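Local structure of TodX (Pseudomonas putida, 3BS0) at residues G221-T226 and Y239-S244; R301-D306 and Y330-V335. The protein transports toluene and probably related aromatic hydrocarbons across the outer membrane, as a beta-barrel channel of the FadL family. One frame throughout, in Å; residues are numbered along the deposited sequence.

Contact 1. Residues G221-T226 and Y239-S244; sequences GRLGLT and YNFKTS
The phenyl ring of F241 is met from two quarters. From the facing strand L223 comes in obliquely and sets its CD2 methyl 4.0 Å from CE1 of F241, while one face of the same ring receives the phenol of Y239, whose CE2 stands 3.5 Å above the plane and toward the rim. The Y239 ring in turn has the backbone N of F241 over one face, again off centre. With CG anti to its own nitrogen (chi1 171°), Y239 carries its phenol away from the facing strand, so that its touch on L223 is made lower down, by CB against CD1 of L223. L223 thus divides its two methyls between two aromatic residues, and the three form a largely apolar patch on the protein surface.

R222 and N240 occupy the reverse face. They run side by side in the same direction, the guanidinium and amide planes 59° apart, and NH2 of R222 comes no closer than 4.0 Å to OD1 of N240. The polar end of R222 is instead held by a salt bridge from NH1 to D156, and its side chain also rests on I31.

Between the faces, the backbones are laced in antiparallel fashion. L223 and Y239 are a hydrogen-bonded pair: N of L223 gives to O of Y239, and N of Y239 gives to O of L223 at 2.7 Å. R222 and N240 form the adjoining non-hydrogen-bonded pair, and beyond them N of F241 bonds to O of G221 at 2.9 Å. A largely apolar face, probably toward the lipid, and a polar one carrying R222 and N240, probably toward the barrel interior, are characteristic of a transmembrane beta hairpin, here the one built from 214-228 and 233-240 in the wall of the outer-membrane barrel.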
loop_
_atom_site.group_PDB
_atom_site.type_symbol
_atom_site.label_atom_id
_atom_site.label_comp_id
_atom_site.label_asym_id
_atom_site.label_seq_id
_atom_site.Cartn_x
_atom_site.Cartn_y
_atom_site.Cartn_z
ATOM N N GLY A 221 11.592 -2.708 9.690
ATOM C CA GLY A 221 11.436 -2.678 11.131
ATOM C C GLY A 221 11.205 -1.315 11.736
ATOM O O GLY A 221 11.328 -0.307 11.051
ATOM N N ARG A 222 10.850 -1.289 13.018
ATOM C CA ARG A 222 10.620 -0.033 13.710
ATOM C C ARG A 222 10.815 -0.138 15.220
ATOM O O ARG A 222 11.099 -1.203 15.762
ATOM C CB ARG A 222 9.211 0.504 13.429
ATOM C CG ARG A 222 8.085 -0.194 14.186
ATOM C CD ARG A 222 7.756 -1.518 13.544
ATOM N NE ARG A 222 7.371 -1.350 12.147
ATOM C CZ ARG A 222 7.522 -2.287 11.221
ATOM N NH1 ARG A 222 8.051 -3.455 11.559
ATOM N NH2 ARG A 222 7.163 -2.049 9.963
ATOM N N LEU A 223 10.661 1.006 15.873
ATOM C CA LEU A 223 10.777 1.135 17.306
ATOM C C LEU A 223 10.080 2.430 17.686
ATOM O O LEU A 223 10.046 3.375 16.888
ATOM C CB LEU A 223 12.245 1.157 17.716
ATOM C CG LEU A 223 13.232 1.958 16.875
ATOM C CD1 LEU A 223 13.162 3.419 17.255
ATOM C CD2 LEU A 223 14.629 1.417 17.116
ATOM N N GLY A 224 9.500 2.456 18.888
ATOM C CA GLY A 224 8.787 3.637 19.355
ATOM C C GLY A 224 8.639 3.693 20.866
ATOM O O GLY A 224 9.291 2.950 21.599
ATOM N N LEU A 225 7.776 4.576 21.343
ATOM C CA LEU A 225 7.589 4.695 22.778
ATOM C C LEU A 225 6.355 5.474 23.174
ATOM O O LEU A 225 5.698 6.093 22.338
ATOM C CB LEU A 225 8.830 5.323 23.422
ATOM C CG LEU A 225 9.459 6.558 22.769
ATOM C CD1 LEU A 225 8.535 7.760 22.874
ATOM C CD2 LEU A 225 10.789 6.845 23.438
ATOM N N THR A 226 6.039 5.432 24.460
ATOM C CA THR A 226 4.874 6.133 24.970
ATOM C C THR A 226 5.102 6.728 26.354
ATOM O O THR A 226 6.027 6.338 27.074
ATOM C CB THR A 226 3.645 5.200 25.014
ATOM O OG1 THR A 226 4.034 3.915 25.516
ATOM C CG2 THR A 226 3.058 5.038 23.631
ATOM N N TYR A 239 9.889 5.429 15.195
ATOM C CA TYR A 239 10.712 5.621 14.021
ATOM C C TYR A 239 10.702 4.348 13.209
ATOM O O TYR A 239 10.812 3.261 13.760
ATOM C CB TYR A 239 12.146 5.943 14.408
ATOM C CG TYR A 239 13.074 5.947 13.224
ATOM C CD1 TYR A 239 12.949 6.903 12.218
ATOM C CD2 TYR A 239 14.089 4.999 13.112
ATOM C CE1 TYR A 239 13.828 6.919 11.122
ATOM C CE2 TYR A 239 14.971 5.000 12.021
ATOM C CZ TYR A 239 14.838 5.965 11.036
ATOM O OH TYR A 239 15.737 5.995 9.994
ATOM N N ASN A 240 10.588 4.492 11.895
ATOM C CA ASN A 240 10.557 3.345 11.007
ATOM C C ASN A 240 11.812 3.324 10.151
ATOM O O ASN A 240 12.214 4.351 9.609
ATOM C CB ASN A 240 9.310 3.418 10.127
ATOM C CG ASN A 240 8.816 2.061 9.710
ATOM O OD1 ASN A 240 7.667 1.909 9.319
ATOM N ND2 ASN A 240 9.680 1.067 9.783
ATOM N N PHE A 241 12.428 2.150 10.045
ATOM C CA PHE A 241 13.642 1.969 9.257
ATOM C C PHE A 241 13.357 1.824 7.767
ATOM O O PHE A 241 12.283 1.371 7.374
ATOM C CB PHE A 241 14.403 0.733 9.745
ATOM C CG PHE A 241 15.261 0.987 10.949
ATOM C CD1 PHE A 241 14.697 1.408 12.147
ATOM C CD2 PHE A 241 16.642 0.822 10.880
ATOM C CE1 PHE A 241 15.496 1.663 13.263
ATOM C CE2 PHE A 241 17.451 1.075 11.992
ATOM C CZ PHE A 241 16.871 1.497 13.185
ATOM N N LYS A 242 14.320 2.218 6.940
ATOM C CA LYS A 242 14.165 2.102 5.496
ATOM C C LYS A 242 14.050 0.635 5.119
ATOM O O LYS A 242 14.833 -0.202 5.573
ATOM C CB LYS A 242 15.354 2.726 4.752
ATOM C CG LYS A 242 16.582 3.016 5.601
ATOM C CD LYS A 242 17.166 1.778 6.264
ATOM C CE LYS A 242 18.233 2.196 7.260
ATOM N NZ LYS A 242 17.723 3.329 8.090
ATOM N N THR A 243 13.062 0.330 4.289
ATOM C CA THR A 243 12.842 -1.033 3.843
ATOM C C THR A 243 14.018 -1.452 2.973
ATOM O O THR A 243 14.316 -0.810 1.964
ATOM C CB THR A 243 11.542 -1.132 3.036
ATOM O OG1 THR A 243 11.694 -0.445 1.787
ATOM C CG2 THR A 243 10.408 -0.492 3.814
ATOM N N SER A 244 14.698 -2.518 3.377
ATOM C CA SER A 244 15.845 -3.008 2.627
ATOM C C SER A 244 15.404 -4.120 1.684
ATOM O O SER A 244 15.767 -5.286 1.873
ATOM C CB SER A 244 16.921 -3.546 3.577
ATOM O OG SER A 244 16.559 -4.818 4.097
#

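Contact 2. Residues R301-D306 and Y330-V335; sequences RAYWGD and YQDITV
D332 reaches across to the bend that follows A302. Its CB lies 3.5 Å from O of A302 and 4.0 Å from NE of R301. CG sits beside its own backbone nitrogen (chi1 -63°), which carries the carboxylate to Y303, with OD1 3.4 Å from CD2 at the edge of the phenol ring and the two planes 66° apart. OD2 ends at the backbone of G305, modelled too close for its exact place to be trusted. With an alanine here the carboxylate would be gone, and the edge of the Y303 ring would probably lose the group that now packs against it.

Next to D332 the strands pair: N of I333 bonds to O of A302 at 3.0 Å, and the return bond from A302 N is weak. W304 lies alongside Y330, the centroid of its six-membered ring 5.0 Å from that of the Y330 ring and the planes at 51°, while CG2 of I333 comes to the edge of the W304 indole, at CD1. The segments thus close one end of the pairing between strands 293-302 and 333-343, with strand 280-288 paired on the other side of 293-302, where A302 touches S280 and Y303 touches L281.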
loop_
_atom_site.group_PDB
_atom_site.type_symbol
_atom_site.label_atom_id
_atom_site.label_comp_id
_atom_site.label_asym_id
_atom_site.label_seq_id
_atom_site.Cartn_x
_atom_site.Cartn_y
_atom_site.Cartn_z
ATOM N N ARG A 301 5.543 11.814 9.218
ATOM C CA ARG A 301 6.478 12.344 8.241
ATOM C C ARG A 301 7.280 11.281 7.496
ATOM O O ARG A 301 8.277 10.772 8.007
ATOM C CB ARG A 301 7.440 13.294 8.934
ATOM C CG ARG A 301 8.274 14.112 7.984
ATOM C CD ARG A 301 7.390 14.923 7.052
ATOM N NE ARG A 301 8.128 16.010 6.420
ATOM C CZ ARG A 301 8.559 17.092 7.062
ATOM N NH1 ARG A 301 8.323 17.242 8.363
ATOM N NH2 ARG A 301 9.238 18.020 6.401
ATOM N N ALA A 302 6.847 10.966 6.278
ATOM C CA ALA A 302 7.513 9.971 5.434
ATOM C C ALA A 302 8.659 10.595 4.648
ATOM O O ALA A 302 8.442 11.441 3.785
ATOM C CB ALA A 302 6.513 9.350 4.473
ATOM N N TYR A 303 9.874 10.148 4.934
ATOM C CA TYR A 303 11.069 10.670 4.282
ATOM C C TYR A 303 11.291 10.202 2.858
ATOM O O TYR A 303 12.340 9.647 2.550
ATOM C CB TYR A 303 12.299 10.334 5.131
ATOM C CG TYR A 303 12.257 10.992 6.494
ATOM C CD1 TYR A 303 12.448 10.249 7.662
ATOM C CD2 TYR A 303 11.995 12.359 6.616
ATOM C CE1 TYR A 303 12.377 10.848 8.913
ATOM C CE2 TYR A 303 11.920 12.968 7.859
ATOM C CZ TYR A 303 12.110 12.209 9.005
ATOM O OH TYR A 303 12.035 12.814 10.239
ATOM N N TRP A 304 10.309 10.426 1.989
ATOM C CA TRP A 304 10.446 10.032 0.589
ATOM C C TRP A 304 11.621 10.790 -0.001
ATOM O O TRP A 304 12.508 10.207 -0.629
ATOM C CB TRP A 304 9.177 10.359 -0.207
ATOM C CG TRP A 304 8.247 9.207 -0.285
ATOM C CD1 TRP A 304 6.994 9.120 0.253
ATOM C CD2 TRP A 304 8.516 7.932 -0.881
ATOM N NE1 TRP A 304 6.470 7.867 0.034
ATOM C CE2 TRP A 304 7.383 7.118 -0.659
ATOM C CE3 TRP A 304 9.610 7.396 -1.577
ATOM C CZ2 TRP A 304 7.312 5.795 -1.106
ATOM C CZ3 TRP A 304 9.540 6.077 -2.020
ATOM C CH2 TRP A 304 8.397 5.293 -1.781
ATOM N N GLY A 305 11.613 12.098 0.216
ATOM C CA GLY A 305 12.672 12.947 -0.282
ATOM C C GLY A 305 14.077 12.410 -0.093
ATOM O O GLY A 305 14.985 12.852 -0.787
ATOM N N ASP A 306 14.282 11.466 0.818
ATOM C CA ASP A 306 15.629 10.947 1.010
ATOM C C ASP A 306 15.928 9.720 0.153
ATOM O O ASP A 306 16.998 9.113 0.270
ATOM C CB ASP A 306 15.896 10.669 2.493
ATOM C CG ASP A 306 17.170 11.342 2.985
ATOM O OD1 ASP A 306 18.263 10.770 2.783
ATOM O OD2 ASP A 306 17.080 12.452 3.553
ATOM N N TYR A 330 11.117 13.060 -5.891
ATOM C CA TYR A 330 10.443 12.846 -4.611
ATOM C C TYR A 330 10.645 13.863 -3.494
ATOM O O TYR A 330 11.755 14.338 -3.255
ATOM C CB TYR A 330 10.829 11.473 -4.068
ATOM C CG TYR A 330 10.170 10.316 -4.769
ATOM C CD1 TYR A 330 10.772 9.060 -4.784
ATOM C CD2 TYR A 330 8.928 10.461 -5.388
ATOM C CE1 TYR A 330 10.159 7.975 -5.395
ATOM C CE2 TYR A 330 8.304 9.378 -6.005
ATOM C CZ TYR A 330 8.926 8.137 -6.004
ATOM O OH TYR A 330 8.316 7.060 -6.604
ATOM N N GLN A 331 9.555 14.174 -2.799
ATOM C CA GLN A 331 9.606 15.096 -1.674
ATOM C C GLN A 331 8.887 14.503 -0.467
ATOM O O GLN A 331 7.772 14.002 -0.579
ATOM C CB GLN A 331 9.008 16.460 -2.044
ATOM C CG GLN A 331 7.807 16.438 -2.988
ATOM C CD GLN A 331 7.301 17.846 -3.302
ATOM O OE1 GLN A 331 6.785 18.546 -2.426
ATOM N NE2 GLN A 331 7.461 18.269 -4.554
ATOM N N ASP A 332 9.555 14.542 0.682
ATOM C CA ASP A 332 9.014 14.016 1.929
ATOM C C ASP A 332 7.553 14.407 2.049
ATOM O O ASP A 332 7.193 15.533 1.734
ATOM C CB ASP A 332 9.786 14.585 3.123
ATOM C CG ASP A 332 11.249 14.174 3.132
ATOM O OD1 ASP A 332 11.987 14.584 4.048
ATOM O OD2 ASP A 332 11.671 13.439 2.226
ATOM N N ILE A 333 6.711 13.480 2.496
ATOM C CA ILE A 333 5.284 13.768 2.660
ATOM C C ILE A 333 4.925 13.943 4.136
ATOM O O ILE A 333 5.614 13.437 5.016
ATOM C CB ILE A 333 4.391 12.645 2.065
ATOM C CG1 ILE A 333 2.921 12.934 2.377
ATOM C CG2 ILE A 333 4.800 11.293 2.617
ATOM C CD1 ILE A 333 1.971 11.807 2.034
ATOM N N THR A 334 3.842 14.661 4.406
ATOM C CA THR A 334 3.421 14.882 5.778
ATOM C C THR A 334 1.944 14.562 5.968
ATOM O O THR A 334 1.081 15.032 5.223
ATOM C CB THR A 334 3.695 16.329 6.201
ATOM O OG1 THR A 334 5.099 16.588 6.092
ATOM C CG2 THR A 334 3.257 16.561 7.641
ATOM N N VAL A 335 1.662 13.761 6.986
ATOM C CA VAL A 335 0.298 13.356 7.272
ATOM C C VAL A 335 -0.190 13.843 8.645
ATOM O O VAL A 335 0.509 13.704 9.654
ATOM C CB VAL A 335 0.190 11.828 7.208
ATOM C CG1 VAL A 335 -1.241 11.419 6.899
ATOM C CG2 VAL A 335 1.162 11.290 6.170
#

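Contact 1 and contact 2 illustrate how a barrel wall is built from successive antiparallel pairings. Their centres are 15 Å apart and their nearest atoms about 5 Å, without touching; strand 280-288 bridges the interval, pairing with 233-240 on one flank and with 293-302 on the other. S280 marks the junction, bonded through its backbone to N240 and packed against A302. Contact 1 closes within one hairpin, whereas contact 2 joins strands separated by a longer excursion of the chain. They also differ in their nearness to bound detergent: the W304 side chain lies about 6 Å from a C8E molecule, the N240 side chain about 13 Å.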